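Local coordinates for protein endoglucanase, family GH5 (Zobellia galactanivorans, PDB 6GL2) that probably hydrolyses beta-glucan chains of hemicellulose, such as mixed-linked glucan, as a family 5 glycoside hydrolase built on a TIM barrel, at residues I113-E118 with D171-Y176; N105-E110 with T149-R154; N83-V88 with N136-Y141; Y78-N83 with W131-N136. One frame throughout, in Å; residues are numbered along the deposited sequence.

All four contacts belong to one eight-stranded beta/alpha barrel. Contact 2 lies deepest, its centre about 9 Å from that of the chain, in the loops that follow strands 101-105 and 145-148; there the Asn-Glu-Pro sequence matches the family signature, consistent with the catalytic end of the barrel. Contact 1, centre to centre about 12 Å away, continues these loops outward, and Pro115 CD comes 3.2 Å from Arg154 O. Contacts 3 and 4, centres about 8 Å apart, join helices 82-96 and 117-137. Contact 4 reaches contact 2 through a probable hydrogen bond from Trp131 NE1 to Thr149 O (3.0 Å). The known magnesium-binding residues lie away from all four.

Contact 1: I113-E118 with D171-Y176; sequences ILPTYE and DAVNQY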
loop_
_atom_site.group_PDB
_atom_site.type_symbol
_atom_site.label_atom_id
_atom_site.label_comp_id
_atom_site.label_asym_id
_atom_site.label_seq_id
_atom_site.Cartn_x
_atom_site.Cartn_y
_atom_site.Cartn_z
ATOM N N ILE A 113 3.836 13.956 9.493
ATOM C CA ILE A 113 3.452 14.231 8.103
ATOM C C ILE A 113 2.051 14.874 8.030
ATOM O O ILE A 113 1.141 14.461 7.302
ATOM C CB ILE A 113 3.551 12.978 7.154
ATOM C CG1 ILE A 113 4.877 12.284 7.313
ATOM C CG2 ILE A 113 3.333 13.371 5.676
ATOM C CD1 ILE A 113 4.977 10.896 6.687
ATOM N N LEU A 114 1.816 15.880 8.845
ATOM C CA LEU A 114 0.475 16.472 8.913
ATOM C C LEU A 114 0.268 17.372 7.733
ATOM O O LEU A 114 1.105 18.237 7.485
ATOM C CB LEU A 114 0.371 17.331 10.182
ATOM C CG LEU A 114 -0.198 16.712 11.480
ATOM C CD1 LEU A 114 -0.056 17.555 12.748
ATOM C CD2 LEU A 114 -1.672 16.434 11.324
ATOM N N PRO A 115 -0.778 17.145 6.917
ATOM C CA PRO A 115 -1.034 17.882 5.691
ATOM C C PRO A 115 -1.777 19.221 5.972
ATOM O O PRO A 115 -2.963 19.375 5.626
ATOM C CB PRO A 115 -1.813 16.899 4.845
ATOM C CG PRO A 115 -2.596 16.161 5.838
ATOM C CD PRO A 115 -1.744 16.056 7.097
ATOM N N THR A 116 -1.047 20.163 6.565
ATOM C CA THR A 116 -1.552 21.536 6.774
ATOM C C THR A 116 -0.466 22.475 6.315
ATOM O O THR A 116 0.721 22.150 6.327
ATOM C CB THR A 116 -1.844 21.817 8.274
ATOM O OG1 THR A 116 -0.617 21.857 8.969
ATOM C CG2 THR A 116 -2.785 20.710 8.911
ATOM N N TYR A 117 -0.882 23.691 5.864
ATOM C CA TYR A 117 0.135 24.723 5.437
ATOM C C TYR A 117 1.061 25.058 6.595
ATOM O O TYR A 117 2.235 25.315 6.357
ATOM C CB TYR A 117 -0.504 25.956 4.815
ATOM C CG TYR A 117 -1.286 25.680 3.565
ATOM C CD1 TYR A 117 -0.787 24.822 2.592
ATOM C CD2 TYR A 117 -2.511 26.267 3.320
ATOM C CE1 TYR A 117 -1.491 24.566 1.441
ATOM C CE2 TYR A 117 -3.222 25.999 2.119
ATOM C CZ TYR A 117 -2.687 25.155 1.210
ATOM O OH TYR A 117 -3.294 24.800 -0.004
ATOM N N GLU A 118 0.552 25.074 7.808
ATOM C CA GLU A 118 1.291 25.390 9.037
ATOM C C GLU A 118 2.475 24.446 9.186
ATOM O O GLU A 118 3.564 24.854 9.594
ATOM C CB GLU A 118 0.435 25.304 10.301
ATOM N N ASP A 171 -3.745 19.671 -1.169
ATOM C CA ASP A 171 -2.619 20.434 -1.663
ATOM C C ASP A 171 -1.345 20.021 -0.946
ATOM O O ASP A 171 -0.323 19.752 -1.650
ATOM C CB ASP A 171 -2.836 21.931 -1.431
ATOM C CG ASP A 171 -3.768 22.584 -2.406
ATOM O OD1 ASP A 171 -4.154 21.999 -3.417
ATOM O OD2 ASP A 171 -4.077 23.777 -2.110
ATOM N N ALA A 172 -1.370 19.977 0.352
ATOM C CA ALA A 172 -0.216 19.560 1.082
ATOM C C ALA A 172 0.203 18.146 0.746
ATOM O O ALA A 172 1.404 17.883 0.555
ATOM C CB ALA A 172 -0.507 19.734 2.537
ATOM N N VAL A 173 -0.773 17.218 0.689
ATOM C CA VAL A 173 -0.402 15.864 0.291
ATOM C C VAL A 173 0.281 15.849 -1.060
ATOM O O VAL A 173 1.304 15.164 -1.227
ATOM C CB VAL A 173 -1.613 14.903 0.334
ATOM C CG1 VAL A 173 -1.253 13.596 -0.360
ATOM C CG2 VAL A 173 -1.973 14.748 1.816
ATOM N N ASN A 174 -0.218 16.572 -2.114
ATOM C CA ASN A 174 0.477 16.631 -3.340
ATOM C C ASN A 174 1.920 17.170 -3.158
ATOM O O ASN A 174 2.833 16.674 -3.865
ATOM C CB ASN A 174 -0.306 17.479 -4.367
ATOM C CG ASN A 174 -1.450 16.701 -5.047
ATOM O OD1 ASN A 174 -1.358 15.489 -5.344
ATOM N ND2 ASN A 174 -2.551 17.445 -5.346
ATOM N N GLN A 175 2.080 18.176 -2.325
ATOM C CA GLN A 175 3.438 18.674 -2.122
ATOM C C GLN A 175 4.359 17.630 -1.477
ATOM O O GLN A 175 5.561 17.608 -1.785
ATOM C CB GLN A 175 3.419 19.908 -1.249
ATOM C CG GLN A 175 2.790 21.123 -1.951
ATOM C CD GLN A 175 2.796 22.318 -1.111
ATOM O OE1 GLN A 175 3.646 22.548 -0.302
ATOM N NE2 GLN A 175 1.727 23.119 -1.253
ATOM N N TYR A 176 3.777 16.833 -0.576
ATOM C CA TYR A 176 4.603 15.828 0.081
ATOM C C TYR A 176 4.993 14.711 -0.885
ATOM O O TYR A 176 6.140 14.242 -0.865
ATOM C CB TYR A 176 3.802 15.246 1.192
ATOM C CG TYR A 176 3.490 16.206 2.335
ATOM C CD1 TYR A 176 4.039 17.462 2.352
ATOM C CD2 TYR A 176 2.572 15.931 3.299
ATOM C CE1 TYR A 176 3.701 18.357 3.370
ATOM C CE2 TYR A 176 2.219 16.771 4.328
ATOM C CZ TYR A 176 2.776 18.047 4.317
ATOM O OH TYR A 176 2.438 18.955 5.369
#
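Tyr176 OH donates to Leu114 O at 2.6 Å, approaching with a C=O...O angle of 135° and tilted 33° from the carbonyl plane. A chi1 of -67° puts the Tyr176 ring opposite its own carbonyl carbon and points the hydroxyl at the turn. The same Leu114 oxygen takes a weak bond from Thr116 N, which closes an inverse gamma turn centred on Pro115. Beside the ring, Ile113 CG2 lies 3.6 Å from Tyr176 CD2, and Pro115 CB is 4.1 Å from Tyr176 CE2. Pro115 CB also rests against Val173 CG2 at 3.7 Å and Ala172 CB at 3.9 Å. A phenylalanine here would probably leave Leu114 O without its stronger donor and the turn less firmly fixed. Farther out, Tyr117 OH lies near Asp171 OD2, at the ring edge, but at too poor an angle for a hydrogen bond; the other oxygen, OD1, is bonded to Gln167 NE2. In the second shell Thr116 OG1 caps Lys119 N, Glu168 accepts from Tyr117 N, and the Tyr176 ring packs on Ala120, Val123 and Leu127. Such a tie between a beta-to-alpha loop, at the start of its helix, and the next helix round the barrel suits the beta/alpha-barrel fold.

Contact 2: N105-E110 with T149-R154; sequences NIHHDE and TLNEPR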
loop_
_atom_site.group_PDB
_atom_site.type_symbol
_atom_site.label_atom_id
_atom_site.label_comp_id
_atom_site.label_asym_id
_atom_site.label_seq_id
_atom_site.Cartn_x
_atom_site.Cartn_y
_atom_site.Cartn_z
ATOM N N ASN A 105 6.948 1.179 1.903
ATOM C CA ASN A 105 6.308 2.488 2.027
ATOM C C ASN A 105 6.733 3.181 3.282
ATOM O O ASN A 105 7.598 2.750 4.023
ATOM C CB ASN A 105 4.752 2.343 1.933
ATOM C CG ASN A 105 4.101 1.822 3.167
ATOM O OD1 ASN A 105 4.781 1.567 4.167
ATOM N ND2 ASN A 105 2.757 1.752 3.177
ATOM N N ILE A 106 6.150 4.363 3.476
ATOM C CA ILE A 106 6.011 5.055 4.736
ATOM C C ILE A 106 4.588 4.882 5.212
ATOM O O ILE A 106 3.663 5.311 4.479
ATOM C CB ILE A 106 6.420 6.556 4.631
ATOM C CG1 ILE A 106 7.859 6.712 4.285
ATOM C CG2 ILE A 106 6.041 7.255 5.918
ATOM C CD1 ILE A 106 8.365 8.157 4.184
ATOM N N HIS A 107 4.352 4.291 6.344
ATOM C CA HIS A 107 3.017 3.828 6.743
ATOM C C HIS A 107 2.386 4.667 7.824
ATOM O O HIS A 107 1.963 5.833 7.507
ATOM C CB HIS A 107 3.049 2.292 7.078
ATOM C CG HIS A 107 1.732 1.639 6.932
ATOM N ND1 HIS A 107 1.225 1.312 5.709
ATOM C CD2 HIS A 107 0.811 1.279 7.866
ATOM C CE1 HIS A 107 0.042 0.710 5.918
ATOM N NE2 HIS A 107 -0.250 0.762 7.210
ATOM N N HIS A 108 2.497 4.375 9.108
ATOM C CA HIS A 108 1.749 5.074 10.202
ATOM C C HIS A 108 2.592 6.165 10.709
ATOM O O HIS A 108 2.878 6.323 11.921
ATOM C CB HIS A 108 1.357 4.173 11.374
ATOM C CG HIS A 108 0.283 3.157 11.065
ATOM N ND1 HIS A 108 -0.857 3.416 10.306
ATOM C CD2 HIS A 108 0.216 1.817 11.409
ATOM C CE1 HIS A 108 -1.613 2.282 10.284
ATOM N NE2 HIS A 108 -0.965 1.328 10.931
ATOM N N ASP A 109 2.922 7.118 9.858
ATOM C CA ASP A 109 3.888 8.207 10.132
ATOM C C ASP A 109 3.198 9.562 10.082
ATOM O O ASP A 109 3.825 10.625 9.919
ATOM C CB ASP A 109 5.107 8.062 9.214
ATOM C CG ASP A 109 6.065 6.991 9.721
ATOM O OD1 ASP A 109 6.668 7.246 10.815
ATOM O OD2 ASP A 109 6.206 5.999 9.052
ATOM N N GLU A 110 1.873 9.558 10.196
ATOM C CA GLU A 110 1.072 10.804 10.057
ATOM C C GLU A 110 1.485 11.872 11.093
ATOM O O GLU A 110 1.389 13.054 10.762
ATOM C CB GLU A 110 -0.417 10.476 10.284
ATOM C CG GLU A 110 -1.128 9.563 9.324
ATOM C CD GLU A 110 -0.748 8.074 9.432
ATOM O OE1 GLU A 110 -0.335 7.552 10.515
ATOM O OE2 GLU A 110 -0.912 7.437 8.349
ATOM N N THR A 149 5.340 6.146 -1.713
ATOM C CA THR A 149 5.894 7.310 -0.985
ATOM C C THR A 149 5.192 7.586 0.343
ATOM O O THR A 149 5.797 7.856 1.355
ATOM C CB THR A 149 5.889 8.560 -1.834
ATOM O OG1 THR A 149 4.646 8.626 -2.538
ATOM C CG2 THR A 149 7.054 8.522 -2.857
ATOM N N LEU A 150 3.836 7.399 0.385
ATOM C CA LEU A 150 3.054 7.625 1.598
ATOM C C LEU A 150 1.845 6.727 1.623
ATOM O O LEU A 150 1.187 6.634 0.586
ATOM C CB LEU A 150 2.524 9.080 1.655
ATOM C CG LEU A 150 3.516 10.217 1.662
ATOM C CD1 LEU A 150 2.846 11.537 1.355
ATOM C CD2 LEU A 150 4.264 10.249 2.932
ATOM N N ASN A 151 1.378 6.254 2.719
ATOM C CA ASN A 151 0.339 5.250 2.791
ATOM C C ASN A 151 -1.033 5.870 2.573
ATOM O O ASN A 151 -1.663 5.756 1.515
ATOM C CB ASN A 151 0.486 4.537 4.126
ATOM C CG ASN A 151 -0.667 3.604 4.414
ATOM O OD1 ASN A 151 -1.129 2.922 3.491
ATOM N ND2 ASN A 151 -1.190 3.663 5.605
ATOM N N GLU A 152 -1.537 6.527 3.595
ATOM C CA GLU A 152 -2.899 7.150 3.657
ATOM C C GLU A 152 -2.732 8.569 4.170
ATOM O O GLU A 152 -3.262 8.881 5.250
ATOM C CB GLU A 152 -3.873 6.343 4.427
ATOM C CG GLU A 152 -4.167 4.975 3.853
ATOM C CD GLU A 152 -5.190 4.220 4.516
ATOM O OE1 GLU A 152 -5.526 4.553 5.724
ATOM O OE2 GLU A 152 -5.716 3.210 3.933
ATOM N N PRO A 153 -1.937 9.400 3.510
ATOM C CA PRO A 153 -1.582 10.729 4.083
ATOM C C PRO A 153 -2.863 11.602 4.219
ATOM O O PRO A 153 -3.628 11.711 3.322
ATOM C CB PRO A 153 -0.624 11.293 3.066
ATOM C CG PRO A 153 -1.030 10.650 1.767
ATOM C CD PRO A 153 -1.374 9.236 2.157
ATOM N N ARG A 154 -3.075 12.101 5.407
ATOM C CA ARG A 154 -4.377 12.718 5.766
ATOM C C ARG A 154 -4.226 13.449 7.044
ATOM O O ARG A 154 -3.263 13.284 7.767
ATOM C CB ARG A 154 -5.495 11.647 5.896
ATOM C CG ARG A 154 -5.268 10.757 7.122
ATOM C CD ARG A 154 -6.128 9.512 7.004
ATOM N NE ARG A 154 -6.025 8.734 8.224
ATOM C CZ ARG A 154 -5.062 7.918 8.561
ATOM N NH1 ARG A 154 -4.040 7.719 7.743
ATOM N NH2 ARG A 154 -5.139 7.263 9.713
HETATM O O HOH W 1 1.987 7.772 5.319
HETATM O O HOH W 2 -0.937 13.641 9.581
#
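Glu110 and Arg154 form a salt bridge, OE2 to NH1 at 3.2 Å, but its hydrogen bond is weak and bent, with the charged planes well turned from each other. Arg154 NH1 has a straighter partner in Glu152 O, 2.9 Å away and close to the guanidinium plane, while NE pairs with Glu161. The amide of Asn151 stacks on His107, planes only 19° apart; chi1 of 171° sets it opposite its own backbone N and carries it over the ring. Asn151 ND2 lies 3.2 Å from His107 CE1, over the face, where the angle to ND1 or NE2 is too poor for a hydrogen bond; Asn151 OD1 separately accepts from Arg63 NH2. His107 ND1 accepts from Asn105 ND2 at 3.0 Å, nearly straight at 169° and in the ring plane; Asn105 ND2 also reaches Glu148, and Asn105 OD1 takes Val66 N. A leucine in place of His107 would probably leave Asn105 ND2 without that acceptor and the Asn151 amide without its flat support. Water 1 donates to His107 O and accepts from Asn151 N at 3.1 Å. Asn151-Glu152-Pro153 matches the family 5 Asn-Glu-Pro motif; as in relatives, Glu152 is probably the acid/base and Glu275 the nucleophile. Ile106 and Leu150 pack on helix 117-137, Thr149 and Pro153 on helix 167-186, and Glu275 of strand 271-276 touches His107, Asn151 and Glu152.

Contact 3: N83-V88 with N136-Y141; sequences NWLDKV and NRFKTY
Arg137 lays one face of its guanidinium over Leu85, whose CB sits above the centre of the group, 3.5 Å from Arg137 CZ. Its edge meanwhile faces Asp86. The two side chains cross at about a right angle, and both terminal nitrogens converge on a single oxygen. NH1 of Arg137 reaches Asp86 OD1 at 2.8 Å with an N-H...O angle of 158°, on the anti lone pair of OD1; NH2 of Arg137, 3.2 Å from the same OD1, bonds with an N-H...O angle of 137° and comes from above the carboxylate plane. The arginine chain leaves with CG opposite the backbone N, then bends at chi2 (65°) and again at chi3 to bring the group there. Deeper in, Val88 CG1 approaches Phe138 CZ at 3.9 Å, those side chains also crossing nearly perpendicularly, and Phe138 goes on to touch Ile104, Leu145 and Phe147 of the barrel strands. Arg137 NH1 has a second anionic partner in Glu89, so two carboxylates of helix 82-96 probably share its charge. The end-on grip on Asp86 thus lies on the more exposed side of the apolar contacts of Leu85, Val88 and Phe138.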
loop_
_atom_site.group_PDB
_atom_site.type_symbol
_atom_site.label_atom_id
_atom_site.label_comp_id
_atom_site.label_asym_id
_atom_site.label_seq_id
_atom_site.Cartn_x
_atom_site.Cartn_y
_atom_site.Cartn_z
ATOM N N ASN A 83 20.001 -0.388 11.905
ATOM C CA ASN A 83 19.492 -1.681 12.145
ATOM C C ASN A 83 18.014 -1.868 11.780
ATOM O O ASN A 83 17.592 -3.002 11.562
ATOM C CB ASN A 83 19.835 -2.184 13.565
ATOM C CG ASN A 83 19.212 -1.372 14.686
ATOM O OD1 ASN A 83 18.531 -0.373 14.496
ATOM N ND2 ASN A 83 19.461 -1.855 15.929
ATOM N N TRP A 84 17.277 -0.769 11.742
ATOM C CA TRP A 84 15.889 -0.789 11.260
ATOM C C TRP A 84 15.873 -1.005 9.754
ATOM O O TRP A 84 15.107 -1.841 9.246
ATOM C CB TRP A 84 15.197 0.475 11.717
ATOM C CG TRP A 84 13.731 0.482 11.383
ATOM C CD1 TRP A 84 13.080 1.286 10.516
ATOM C CD2 TRP A 84 12.736 -0.406 11.936
ATOM N NE1 TRP A 84 11.742 1.058 10.548
ATOM C CE2 TRP A 84 11.472 -0.002 11.362
ATOM C CE3 TRP A 84 12.753 -1.434 12.800
ATOM C CZ2 TRP A 84 10.278 -0.584 11.770
ATOM C CZ3 TRP A 84 11.532 -2.044 13.158
ATOM C CH2 TRP A 84 10.340 -1.630 12.655
ATOM N N LEU A 85 16.699 -0.238 9.036
ATOM C CA LEU A 85 16.850 -0.508 7.620
ATOM C C LEU A 85 17.237 -1.952 7.367
ATOM O O LEU A 85 16.780 -2.510 6.372
ATOM C CB LEU A 85 17.836 0.470 6.983
ATOM C CG LEU A 85 17.358 1.894 6.824
ATOM C CD1 LEU A 85 18.483 2.894 6.654
ATOM C CD2 LEU A 85 16.476 2.043 5.637
ATOM N N ASP A 86 18.121 -2.484 8.207
ATOM C CA ASP A 86 18.542 -3.866 8.022
ATOM C C ASP A 86 17.313 -4.798 8.066
ATOM O O ASP A 86 17.252 -5.764 7.285
ATOM C CB ASP A 86 19.558 -4.292 9.073
ATOM C CG ASP A 86 20.931 -3.679 8.890
ATOM O OD1 ASP A 86 21.283 -3.078 7.923
ATOM O OD2 ASP A 86 21.672 -3.760 9.961
ATOM N N LYS A 87 16.468 -4.603 9.063
ATOM C CA LYS A 87 15.256 -5.418 9.180
ATOM C C LYS A 87 14.328 -5.323 7.975
ATOM O O LYS A 87 13.782 -6.335 7.542
ATOM C CB LYS A 87 14.511 -5.126 10.458
ATOM C CG LYS A 87 15.280 -5.498 11.720
ATOM C CD LYS A 87 14.544 -5.025 12.957
ATOM C CE LYS A 87 14.728 -6.026 14.074
ATOM N NZ LYS A 87 13.787 -5.852 15.241
ATOM N N VAL A 88 14.102 -4.111 7.528
ATOM C CA VAL A 88 13.294 -3.918 6.362
ATOM C C VAL A 88 13.899 -4.684 5.188
ATOM O O VAL A 88 13.212 -5.360 4.409
ATOM C CB VAL A 88 13.081 -2.429 6.049
ATOM C CG1 VAL A 88 12.351 -2.270 4.701
ATOM C CG2 VAL A 88 12.426 -1.704 7.206
ATOM N N ASN A 136 18.483 5.480 -0.850
ATOM C CA ASN A 136 19.895 5.111 -0.981
ATOM C C ASN A 136 20.166 3.719 -0.428
ATOM O O ASN A 136 20.950 3.002 -1.038
ATOM C CB ASN A 136 20.800 6.195 -0.354
ATOM C CG ASN A 136 21.023 7.393 -1.306
ATOM O OD1 ASN A 136 21.045 7.149 -2.517
ATOM N ND2 ASN A 136 21.240 8.568 -0.802
ATOM N N ARG A 137 19.442 3.275 0.617
ATOM C CA ARG A 137 19.662 1.938 1.078
ATOM C C ARG A 137 19.362 0.933 -0.003
ATOM O O ARG A 137 20.062 -0.073 -0.127
ATOM C CB ARG A 137 18.832 1.645 2.346
ATOM C CG ARG A 137 18.867 0.199 2.713
ATOM C CD ARG A 137 20.202 -0.323 3.116
ATOM N NE ARG A 137 20.652 0.074 4.441
ATOM C CZ ARG A 137 20.803 -0.701 5.485
ATOM N NH1 ARG A 137 20.330 -1.919 5.526
ATOM N NH2 ARG A 137 21.303 -0.186 6.615
ATOM N N PHE A 138 18.269 1.173 -0.748
ATOM C CA PHE A 138 17.767 0.247 -1.695
ATOM C C PHE A 138 18.124 0.470 -3.162
ATOM O O PHE A 138 17.565 -0.090 -4.083
ATOM C CB PHE A 138 16.248 0.126 -1.531
ATOM C CG PHE A 138 15.836 -0.507 -0.194
ATOM C CD1 PHE A 138 15.948 -1.882 -0.052
ATOM C CD2 PHE A 138 15.437 0.231 0.879
ATOM C CE1 PHE A 138 15.664 -2.489 1.151
ATOM C CE2 PHE A 138 15.169 -0.385 2.126
ATOM C CZ PHE A 138 15.271 -1.758 2.224
ATOM N N LYS A 139 19.038 1.395 -3.381
ATOM C CA LYS A 139 19.332 1.909 -4.725
ATOM C C LYS A 139 19.778 0.924 -5.730
ATOM O O LYS A 139 19.357 0.996 -6.886
ATOM C CB LYS A 139 20.371 3.015 -4.647
ATOM C CG LYS A 139 20.649 3.752 -5.974
ATOM C CD LYS A 139 21.023 5.255 -5.773
ATOM C CE LYS A 139 22.289 5.446 -4.996
ATOM N NZ LYS A 139 22.698 6.865 -4.826
ATOM N N THR A 140 20.452 -0.129 -5.322
ATOM C CA THR A 140 20.978 -1.097 -6.304
ATOM C C THR A 140 20.003 -2.179 -6.616
ATOM O O THR A 140 20.241 -3.038 -7.487
ATOM C CB THR A 140 22.271 -1.715 -5.871
ATOM O OG1 THR A 140 22.091 -2.557 -4.711
ATOM C CG2 THR A 140 23.368 -0.637 -5.714
ATOM N N TYR A 141 18.848 -2.257 -5.933
ATOM C CA TYR A 141 17.850 -3.289 -6.213
ATOM C C TYR A 141 17.214 -3.039 -7.581
ATOM O O TYR A 141 17.054 -1.923 -7.988
ATOM C CB TYR A 141 16.770 -3.333 -5.075
ATOM C CG TYR A 141 17.291 -3.950 -3.843
ATOM C CD1 TYR A 141 18.093 -3.355 -2.997
ATOM C CD2 TYR A 141 16.966 -5.246 -3.571
ATOM C CE1 TYR A 141 18.619 -4.010 -1.867
ATOM C CE2 TYR A 141 17.476 -5.903 -2.464
ATOM C CZ TYR A 141 18.271 -5.260 -1.582
ATOM O OH TYR A 141 18.814 -5.894 -0.485
#

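Contact 4: Y78-N83 with W131-N136; sequences YLIEAN and WTQIAN
Gln133 NE2 grips two carbonyls, Tyr78 O across the contact and Lys129 O one turn back in its own helix. The bond to Tyr78 O is 2.8 Å long and 165° at the hydrogen. Tyr78 O lies in the amide plane of Gln133, yet the donor stands well above the carbonyl plane of Tyr78. The other end of the same amide is also used: Ile80 N donates to Gln133 OE1 at 2.9 Å and 171°. One side-chain amide thus pairs with a carbonyl and an N-H two residues apart, which fixes its rotation and ties down the backbone from Tyr78 to Ile80. Gln133 reaches so far because its chain is extended beyond CG. Apolar groups border this pair: Leu79 CD1 approaches Gln133 OE1 at 3.7 Å, while Ile80 CD1 lies 3.8 Å from Gln133 CB and 3.7 Å from Ile134 CG1, the two isoleucines crossing at about a right angle. The polar bridge therefore has a hydrophobic flank, buried at Ile80 and Ile134. The loop leads through Glu81, at the N-cap position, into helix 82-96, and Gln133 stands on helix 117-137. Ile80 also touches Val130 of that helix and Ile134 touches Trp68, while the Trp131 ring meets Phe147 of strand 145-148 with planes at about 45°, and also touches Ser180, Ala183 and Ile184 of helix 167-186.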
loop_
_atom_site.group_PDB
_atom_site.type_symbol
_atom_site.label_atom_id
_atom_site.label_comp_id
_atom_site.label_asym_id
_atom_site.label_seq_id
_atom_site.Cartn_x
_atom_site.Cartn_y
_atom_site.Cartn_z
ATOM N N TYR A 78 17.722 13.780 10.526
ATOM C CA TYR A 78 16.631 12.760 10.629
ATOM C C TYR A 78 17.214 11.386 10.280
ATOM O O TYR A 78 16.654 10.680 9.423
ATOM C CB TYR A 78 15.478 13.133 9.756
ATOM C CG TYR A 78 14.805 14.431 10.143
ATOM C CD1 TYR A 78 14.047 14.516 11.318
ATOM C CD2 TYR A 78 14.872 15.548 9.298
ATOM C CE1 TYR A 78 13.402 15.708 11.655
ATOM C CE2 TYR A 78 14.236 16.746 9.635
ATOM C CZ TYR A 78 13.513 16.793 10.802
ATOM O OH TYR A 78 12.868 17.962 11.134
ATOM N N LEU A 79 18.334 11.005 10.879
ATOM C CA LEU A 79 18.986 9.754 10.560
ATOM C C LEU A 79 18.073 8.547 10.868
ATOM O O LEU A 79 17.565 8.434 12.001
ATOM C CB LEU A 79 20.280 9.656 11.425
ATOM C CG LEU A 79 21.091 8.385 11.254
ATOM C CD1 LEU A 79 21.558 8.055 9.880
ATOM C CD2 LEU A 79 22.264 8.410 12.225
ATOM N N ILE A 80 17.934 7.662 9.947
ATOM C CA ILE A 80 17.210 6.426 10.191
ATOM C C ILE A 80 18.164 5.422 10.804
ATOM O O ILE A 80 19.287 5.202 10.246
ATOM C CB ILE A 80 16.616 5.852 8.866
ATOM C CG1 ILE A 80 15.677 6.853 8.161
ATOM C CG2 ILE A 80 15.876 4.547 9.173
ATOM C CD1 ILE A 80 15.170 6.371 6.800
ATOM N N GLU A 81 17.772 4.732 11.851
ATOM C CA GLU A 81 18.623 3.736 12.454
ATOM C C GLU A 81 18.976 2.647 11.465
ATOM O O GLU A 81 18.103 2.063 10.841
ATOM C CB GLU A 81 17.934 3.165 13.708
ATOM C CG GLU A 81 17.629 4.179 14.816
ATOM C CD GLU A 81 16.819 3.569 15.963
ATOM O OE1 GLU A 81 16.382 2.418 15.866
ATOM O OE2 GLU A 81 16.599 4.258 16.980
ATOM N N ALA A 82 20.261 2.344 11.370
ATOM C CA ALA A 82 20.740 1.347 10.441
ATOM C C ALA A 82 20.172 -0.030 10.657
ATOM O O ALA A 82 19.828 -0.700 9.690
ATOM C CB ALA A 82 22.255 1.336 10.486
ATOM N N ASN A 83 20.001 -0.388 11.905
ATOM C CA ASN A 83 19.492 -1.681 12.145
ATOM C C ASN A 83 18.014 -1.868 11.780
ATOM O O ASN A 83 17.592 -3.002 11.562
ATOM C CB ASN A 83 19.835 -2.184 13.565
ATOM C CG ASN A 83 19.212 -1.372 14.686
ATOM O OD1 ASN A 83 18.531 -0.373 14.496
ATOM N ND2 ASN A 83 19.461 -1.855 15.929
ATOM N N TRP A 131 13.186 9.967 2.715
ATOM C CA TRP A 131 13.148 9.296 1.466
ATOM C C TRP A 131 14.526 9.164 0.845
ATOM O O TRP A 131 14.827 8.171 0.164
ATOM C CB TRP A 131 12.070 9.794 0.451
ATOM C CG TRP A 131 10.842 8.966 0.535
ATOM C CD1 TRP A 131 9.573 9.356 0.973
ATOM C CD2 TRP A 131 10.758 7.566 0.257
ATOM N NE1 TRP A 131 8.725 8.284 0.961
ATOM C CE2 TRP A 131 9.393 7.157 0.523
ATOM C CE3 TRP A 131 11.655 6.627 -0.236
ATOM C CZ2 TRP A 131 8.998 5.848 0.424
ATOM C CZ3 TRP A 131 11.233 5.344 -0.362
ATOM C CH2 TRP A 131 9.915 4.928 -0.069
ATOM N N THR A 132 15.372 10.199 0.968
ATOM C CA THR A 132 16.713 10.035 0.461
ATOM C C THR A 132 17.419 8.806 1.074
ATOM O O THR A 132 18.055 8.069 0.359
ATOM C CB THR A 132 17.522 11.319 0.681
ATOM O OG1 THR A 132 16.932 12.371 -0.104
ATOM C CG2 THR A 132 18.988 11.155 0.202
ATOM N N GLN A 133 17.276 8.670 2.372
ATOM C CA GLN A 133 17.873 7.577 3.059
ATOM C C GLN A 133 17.343 6.206 2.691
ATOM O O GLN A 133 18.095 5.247 2.523
ATOM C CB GLN A 133 17.870 7.762 4.537
ATOM C CG GLN A 133 18.681 8.938 5.015
ATOM C CD GLN A 133 18.393 9.142 6.487
ATOM O OE1 GLN A 133 18.923 8.377 7.314
ATOM N NE2 GLN A 133 17.622 10.157 6.829
ATOM N N ILE A 134 16.019 6.073 2.590
ATOM C CA ILE A 134 15.424 4.803 2.212
ATOM C C ILE A 134 15.858 4.484 0.774
ATOM O O ILE A 134 16.277 3.379 0.512
ATOM C CB ILE A 134 13.873 4.853 2.303
ATOM C CG1 ILE A 134 13.435 5.182 3.762
ATOM C CG2 ILE A 134 13.328 3.483 1.848
ATOM C CD1 ILE A 134 11.930 5.522 3.805
ATOM N N ALA A 135 15.752 5.487 -0.112
ATOM C CA ALA A 135 16.091 5.241 -1.447
ATOM C C ALA A 135 17.566 4.829 -1.581
ATOM O O ALA A 135 17.897 3.942 -2.374
ATOM C CB ALA A 135 15.836 6.546 -2.237
ATOM N N ASN A 136 18.483 5.480 -0.850
ATOM C CA ASN A 136 19.895 5.111 -0.981
ATOM C C ASN A 136 20.166 3.719 -0.428
ATOM O O ASN A 136 20.950 3.002 -1.038
ATOM C CB ASN A 136 20.800 6.195 -0.354
ATOM C CG ASN A 136 21.023 7.393 -1.306
ATOM O OD1 ASN A 136 21.045 7.149 -2.517
ATOM N ND2 ASN A 136 21.240 8.568 -0.802
#